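Local coordinates for NTP_transf_2 domain-containing protein (Capnocytophaga granulosa, PDB 6WT9) that synthesises the second messenger 3',3'-cyclic di-GMP from two GTP molecules in a bacterial CBASS defence system against bacteriophage, at residues Asn50-Ser53 against Pro54-Asn58; Leu69-Gln72 against Asp73-Asp77. All blocks are in the same frame, centred on the assembly; numbering follows the deposited sequence.

Interaction 1 of 2, residues Asn50-Ser53 against Pro54-Asn58; sequences NGVS and PEYTN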
ATOM      1  N   ASN A  50     -11.552   7.624   1.001  1.00 18.68           N
ATOM      2  CA  ASN A  50     -11.751   7.752  -0.434  1.00 18.35           C
ATOM      3  C   ASN A  50     -10.515   7.283  -1.192  1.00 16.49           C
ATOM      4  O   ASN A  50      -9.379   7.502  -0.763  1.00 13.67           O
ATOM      5  CB  ASN A  50     -12.074   9.203  -0.791  1.00 19.59           C
ATOM      6  CG  ASN A  50     -12.919   9.324  -2.047  1.00 24.41           C
ATOM      7  OD1 ASN A  50     -12.414   9.645  -3.122  1.00 29.39           O
ATOM      8  ND2 ASN A  50     -14.214   9.070  -1.913  1.00 29.69           N
ATOM      9  N   GLY A  51     -10.741   6.628  -2.324  1.00 23.84           N
ATOM     10  CA  GLY A  51      -9.631   6.233  -3.166  1.00 34.98           C
ATOM     11  C   GLY A  51      -9.027   7.423  -3.888  1.00 34.69           C
ATOM     12  O   GLY A  51      -9.718   8.371  -4.260  1.00 36.08           O
ATOM     13  N   VAL A  52      -7.704   7.378  -4.060  1.00 26.87           N
ATOM     14  CA  VAL A  52      -7.037   8.372  -4.889  1.00 19.20           C
ATOM     15  C   VAL A  52      -7.650   8.332  -6.280  1.00 18.72           C
ATOM     16  O   VAL A  52      -7.942   7.256  -6.820  1.00 25.97           O
ATOM     17  CB  VAL A  52      -5.520   8.115  -4.933  1.00 18.32           C
ATOM     18  CG1 VAL A  52      -4.848   8.995  -5.978  1.00 13.82           C
ATOM     19  CG2 VAL A  52      -4.900   8.352  -3.565  1.00 19.61           C
ATOM     20  N   SER A  53      -7.882   9.508  -6.852  1.00 12.33           N
ATOM     21  CA  SER A  53      -8.510   9.583  -8.163  1.00 15.80           C
ATOM     22  C   SER A  53      -7.669   8.833  -9.194  1.00 15.70           C
ATOM     23  O   SER A  53      -6.434   8.882  -9.142  1.00 15.00           O
ATOM     24  CB  SER A  53      -8.686  11.040  -8.591  1.00 17.80           C
ATOM     25  OG  SER A  53      -9.039  11.133  -9.961  1.00 25.44           O
ATOM     26  N   PRO A  54      -8.297   8.124 -10.134  1.00 21.32           N
ATOM     27  CA  PRO A  54      -7.516   7.430 -11.171  1.00 20.69           C
ATOM     28  C   PRO A  54      -6.701   8.368 -12.042  1.00 25.29           C
ATOM     29  O   PRO A  54      -5.787   7.905 -12.735  1.00 26.39           O
ATOM     30  CB  PRO A  54      -8.587   6.693 -11.988  1.00 21.59           C
ATOM     31  CG  PRO A  54      -9.860   7.428 -11.708  1.00 23.82           C
ATOM     32  CD  PRO A  54      -9.747   7.915 -10.295  1.00 21.36           C
ATOM     33  N   GLU A  55      -7.003   9.670 -12.028  1.00 28.47           N
ATOM     34  CA  GLU A  55      -6.167  10.641 -12.726  1.00 32.09           C
ATOM     35  C   GLU A  55      -4.717  10.547 -12.268  1.00 26.00           C
ATOM     36  O   GLU A  55      -3.792  10.569 -13.089  1.00 34.78           O
ATOM     37  CB  GLU A  55      -6.710  12.052 -12.495  1.00 45.39           C
ATOM     38  CG  GLU A  55      -5.958  13.148 -13.229  1.00 60.17           C
ATOM     39  CD  GLU A  55      -6.537  13.440 -14.599  1.00 73.14           C
ATOM     40  OE1 GLU A  55      -7.352  12.629 -15.088  1.00 78.42           O
ATOM     41  OE2 GLU A  55      -6.182  14.485 -15.184  1.00 75.61           O
ATOM     42  N   TYR A  56      -4.499  10.433 -10.956  1.00 15.89           N
ATOM     43  CA  TYR A  56      -3.150  10.263 -10.427  1.00 15.30           C
ATOM     44  C   TYR A  56      -2.656   8.833 -10.595  1.00 17.68           C
ATOM     45  O   TYR A  56      -1.492   8.613 -10.947  1.00 16.40           O
ATOM     46  CB  TYR A  56      -3.107  10.655  -8.951  1.00 15.88           C
ATOM     47  CG  TYR A  56      -3.333  12.123  -8.692  1.00 15.35           C
ATOM     48  CD1 TYR A  56      -2.313  13.042  -8.885  1.00 13.76           C
ATOM     49  CD2 TYR A  56      -4.561  12.588  -8.243  1.00 11.39           C
ATOM     50  CE1 TYR A  56      -2.511  14.387  -8.649  1.00 15.13           C
ATOM     51  CE2 TYR A  56      -4.768  13.933  -8.002  1.00 15.11           C
ATOM     52  CZ  TYR A  56      -3.738  14.827  -8.207  1.00 15.68           C
ATOM     53  OH  TYR A  56      -3.933  16.167  -7.970  1.00 21.18           O
ATOM     54  N   THR A  57      -3.524   7.851 -10.338  1.00 18.60           N
ATOM     55  CA  THR A  57      -3.095   6.456 -10.355  1.00 14.00           C
ATOM     56  C   THR A  57      -2.661   6.024 -11.752  1.00 16.74           C
ATOM     57  O   THR A  57      -1.687   5.277 -11.902  1.00 22.00           O
ATOM     58  CB  THR A  57      -4.217   5.557  -9.837  1.00 18.17           C
ATOM     59  OG1 THR A  57      -4.639   6.019  -8.548  1.00 19.61           O
ATOM     60  CG2 THR A  57      -3.738   4.115  -9.714  1.00 18.31           C
ATOM     61  N   ASN A  58      -3.365   6.490 -12.787  1.00 18.53           N
ATOM     62  CA  ASN A  58      -3.004   6.106 -14.149  1.00 19.19           C
ATOM     63  C   ASN A  58      -1.633   6.646 -14.535  1.00 22.62           C
ATOM     64  O   ASN A  58      -0.886   5.985 -15.264  1.00 24.75           O
ATOM     65  CB  ASN A  58      -4.065   6.589 -15.137  1.00 18.18           C
ATOM     66  CG  ASN A  58      -5.391   5.885 -14.954  1.00 29.05           C
ATOM     67  OD1 ASN A  58      -5.458   4.814 -14.352  1.00 38.12           O
ATOM     68  ND2 ASN A  58      -6.458   6.483 -15.476  1.00 32.37           N
TER
HETATM   69  O   HOH W   1      -7.188   5.018  -7.903  1.00 14.30           O
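The start of helix 54-71 is closed by an N-cap, in which S53 points its hydroxyl forward into the first turn. S53 OG accepts from E55 N at 3.2 Å, with an N-H...O angle of 158°. Its first torsion makes this possible: OG stands opposite the backbone N and beside the carbonyl carbon (chi1 168°), on the side where the helix begins. Serine suits the place because its short side chain can stand in for the carbonyl that a preceding turn would have supplied. P54, next in line, suits this first helical position, where the backbone N normally has no partner within the helix, and its ring already fixes a helical phi.

The carbonyl of S53 serves the next two amides, weakly in both cases: Y56 N lies 3.1 Å from S53 O, and T57 N 3.3 Å from the same oxygen. That oxygen also sits at the edge of the Y56 ring, near its plane. V52 CG1 packs on Y56 CB at 3.8 Å, the two side chains crossing at about a right angle. The Y56 hydroxyl is hydrogen-bonded to the N18 side chain and the E20 backbone N, with P19, L22 and I25 beside the tyrosine.

One water ties the loop to the helix: it donates to V52 O at 2.6 Å and accepts from T57 OG1 at 2.8 Å. T57 OG1 is hydrogen-bonded to H91 directly and linked to V52 through the water. A serine cap followed directly by proline is a classic helix N-terminus, here ending the short loop between helices 40-49 and 54-71.

Interaction 2 of 2, residues Leu69-Gln72 against Asp73-Asp77; sequences LHLQ and DILLD
L71 and L75 meet where helix 54-71 runs out, and the chain leaves the helix around one backbone oxygen. L71 O takes two N-H groups: L75 N at 2.9 Å, almost in line with the carbonyl bond (C=O...N angle 176°), and I74 N at 3.1 Å, standing well above the carbonyl plane. On the buried side L75 lies just beyond the oxygen, its CB 3.4 Å from L71 O, while L75 CD1 reaches L71 CB at 3.9 Å. Both leucines go into the core, L71 against Y80, L100 and V102 of the sheet, L75 against Y80, V102 and helix 147-164. Branched, flexible and wholly apolar, leucine fills such a junction between helix and sheet well.

The other side is wet and polar. D73 N bonds to H70 O at 3.2 Å, and chi1 of -68° swings the D73 carboxylate back beside its own N, towards the helix end. There D73 OD1 and L69 O, both acceptors, would oppose each other; a water donates to each, at 2.5 Å to D73 OD1 and 2.6 Å to L69 O. The H70 imidazole also lies nearby.

Late helical carbonyls thus find donors in the following turn or in solvent. An acid at this end would be expected to feel the negative end of the helix, and the bridging water probably eases that electrostatic cost.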
ATOM      1  N   LEU A  69       9.462  -0.218 -20.753  1.00 20.50           N
ATOM      2  CA  LEU A  69       9.865  -0.153 -22.156  1.00 22.04           C
ATOM      3  C   LEU A  69      11.360   0.101 -22.296  1.00 19.73           C
ATOM      4  O   LEU A  69      11.998  -0.414 -23.223  1.00 22.44           O
ATOM      5  CB  LEU A  69       9.071   0.929 -22.888  1.00 21.79           C
ATOM      6  CG  LEU A  69       7.563   0.707 -23.036  1.00 26.57           C
ATOM      7  CD1 LEU A  69       6.948   1.787 -23.915  1.00 23.70           C
ATOM      8  CD2 LEU A  69       7.267  -0.679 -23.595  1.00 23.01           C
ATOM      9  N   HIS A  70      11.938   0.900 -21.395  1.00 13.87           N
ATOM     10  CA  HIS A  70      13.377   1.133 -21.440  1.00 15.95           C
ATOM     11  C   HIS A  70      14.152  -0.134 -21.097  1.00 19.75           C
ATOM     12  O   HIS A  70      15.184  -0.422 -21.713  1.00 23.87           O
ATOM     13  CB  HIS A  70      13.761   2.270 -20.494  1.00 15.46           C
ATOM     14  CG  HIS A  70      13.415   3.631 -21.014  1.00 22.41           C
ATOM     15  ND1 HIS A  70      14.013   4.173 -22.132  1.00 21.82           N
ATOM     16  CD2 HIS A  70      12.537   4.560 -20.569  1.00 20.52           C
ATOM     17  CE1 HIS A  70      13.516   5.377 -22.355  1.00 21.86           C
ATOM     18  NE2 HIS A  70      12.618   5.636 -21.421  1.00 21.86           N
ATOM     19  N   LEU A  71      13.671  -0.902 -20.117  1.00 17.89           N
ATOM     20  CA  LEU A  71      14.346  -2.144 -19.758  1.00 17.91           C
ATOM     21  C   LEU A  71      14.178  -3.208 -20.835  1.00 13.84           C
ATOM     22  O   LEU A  71      15.051  -4.069 -20.994  1.00 14.53           O
ATOM     23  CB  LEU A  71      13.826  -2.653 -18.415  1.00 20.39           C
ATOM     24  CG  LEU A  71      14.172  -1.774 -17.213  1.00 23.01           C
ATOM     25  CD1 LEU A  71      13.639  -2.381 -15.921  1.00 15.85           C
ATOM     26  CD2 LEU A  71      15.677  -1.563 -17.129  1.00 17.77           C
ATOM     27  N   GLN A  72      13.076  -3.167 -21.584  1.00 11.93           N
ATOM     28  CA  GLN A  72      12.888  -4.084 -22.702  1.00 21.01           C
ATOM     29  C   GLN A  72      13.836  -3.803 -23.859  1.00 23.18           C
ATOM     30  O   GLN A  72      13.804  -4.535 -24.854  1.00 25.64           O
ATOM     31  CB  GLN A  72      11.439  -4.029 -23.190  1.00 20.57           C
ATOM     32  CG  GLN A  72      10.454  -4.706 -22.252  1.00 24.31           C
ATOM     33  CD  GLN A  72       9.015  -4.550 -22.699  1.00 26.12           C
ATOM     34  OE1 GLN A  72       8.684  -3.638 -23.455  1.00 26.97           O
ATOM     35  NE2 GLN A  72       8.151  -5.444 -22.235  1.00 29.54           N
ATOM     36  N   ASP A  73      14.664  -2.768 -23.756  1.00 17.05           N
ATOM     37  CA  ASP A  73      15.699  -2.488 -24.737  1.00 21.57           C
ATOM     38  C   ASP A  73      17.042  -3.111 -24.378  1.00 25.85           C
ATOM     39  O   ASP A  73      17.997  -2.956 -25.143  1.00 25.02           O
ATOM     40  CB  ASP A  73      15.876  -0.973 -24.906  1.00 18.60           C
ATOM     41  CG  ASP A  73      14.682  -0.313 -25.567  1.00 27.72           C
ATOM     42  OD1 ASP A  73      13.757  -1.036 -25.994  1.00 35.28           O
ATOM     43  OD2 ASP A  73      14.667   0.935 -25.661  1.00 28.69           O
ATOM     44  N   ILE A  74      17.149  -3.809 -23.243  1.00 20.83           N
ATOM     45  CA  ILE A  74      18.452  -4.300 -22.807  1.00 15.04           C
ATOM     46  C   ILE A  74      18.352  -5.632 -22.068  1.00 17.94           C
ATOM     47  O   ILE A  74      19.327  -6.391 -22.017  1.00 21.89           O
ATOM     48  CB  ILE A  74      19.164  -3.238 -21.945  1.00 18.45           C
ATOM     49  CG1 ILE A  74      20.639  -3.595 -21.747  1.00 22.17           C
ATOM     50  CG2 ILE A  74      18.460  -3.067 -20.606  1.00 14.42           C
ATOM     51  CD1 ILE A  74      21.421  -2.560 -20.971  1.00 22.97           C
ATOM     52  N   LEU A  75      17.186  -5.942 -21.502  1.00 14.61           N
ATOM     53  CA  LEU A  75      17.030  -7.137 -20.679  1.00 15.64           C
ATOM     54  C   LEU A  75      16.449  -8.293 -21.487  1.00 19.06           C
ATOM     55  O   LEU A  75      15.572  -8.098 -22.334  1.00 13.66           O
ATOM     56  CB  LEU A  75      16.139  -6.859 -19.467  1.00 10.76           C
ATOM     57  CG  LEU A  75      16.668  -5.896 -18.399  1.00 17.06           C
ATOM     58  CD1 LEU A  75      15.722  -5.856 -17.197  1.00 10.07           C
ATOM     59  CD2 LEU A  75      18.076  -6.278 -17.965  1.00 14.22           C
ATOM     60  N   LEU A  76      16.937  -9.499 -21.206  1.00 10.44           N
ATOM     61  CA  LEU A  76      16.463 -10.721 -21.838  1.00 17.20           C
ATOM     62  C   LEU A  76      16.022 -11.724 -20.779  1.00 14.36           C
ATOM     63  O   LEU A  76      16.525 -11.722 -19.652  1.00 19.00           O
ATOM     64  CB  LEU A  76      17.551 -11.358 -22.714  1.00 10.59           C
ATOM     65  CG  LEU A  76      18.051 -10.567 -23.921  1.00 16.16           C
ATOM     66  CD1 LEU A  76      19.133 -11.348 -24.652  1.00 17.45           C
ATOM     67  CD2 LEU A  76      16.900 -10.237 -24.854  1.00 10.87           C
ATOM     68  N   ASP A  77      15.070 -12.580 -21.162  1.00 15.59           N
ATOM     69  CA  ASP A  77      14.605 -13.694 -20.330  1.00 19.34           C
ATOM     70  C   ASP A  77      14.018 -13.203 -19.006  1.00 21.28           C
ATOM     71  O   ASP A  77      14.297 -13.748 -17.936  1.00 22.89           O
ATOM     72  CB  ASP A  77      15.732 -14.702 -20.083  1.00 30.29           C
ATOM     73  CG  ASP A  77      16.442 -15.111 -21.357  1.00 38.62           C
ATOM     74  OD1 ASP A  77      15.753 -15.376 -22.364  1.00 43.23           O
ATOM     75  OD2 ASP A  77      17.690 -15.165 -21.350  1.00 44.20           O
TER
HETATM   76  O   HOH W   2      11.246  -1.093 -25.592  1.00 39.30           O

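Interactions 1 and 2 mark the two ends of helix 54-71: residues 50-58 start it and residues 69-77 end it. Their centres are 28 Å apart and their nearest atoms about 12 Å, so they do not touch; helix 54-71 runs from one to the other. Interaction 1 lies 13 Å from the centre of the chain, interaction 2 at its periphery, 27 Å away. H91, which contacts interaction 1, belongs to a loop lying between the Gly-Ser and Asp-x-Asp sequence motifs that in related nucleotidyltransferases help to hold the nucleotide and metal ions. Interaction 2 instead leads into strand 78-83, which pairs with strand 98-104, and so anchors the far end of the helix to the sheet.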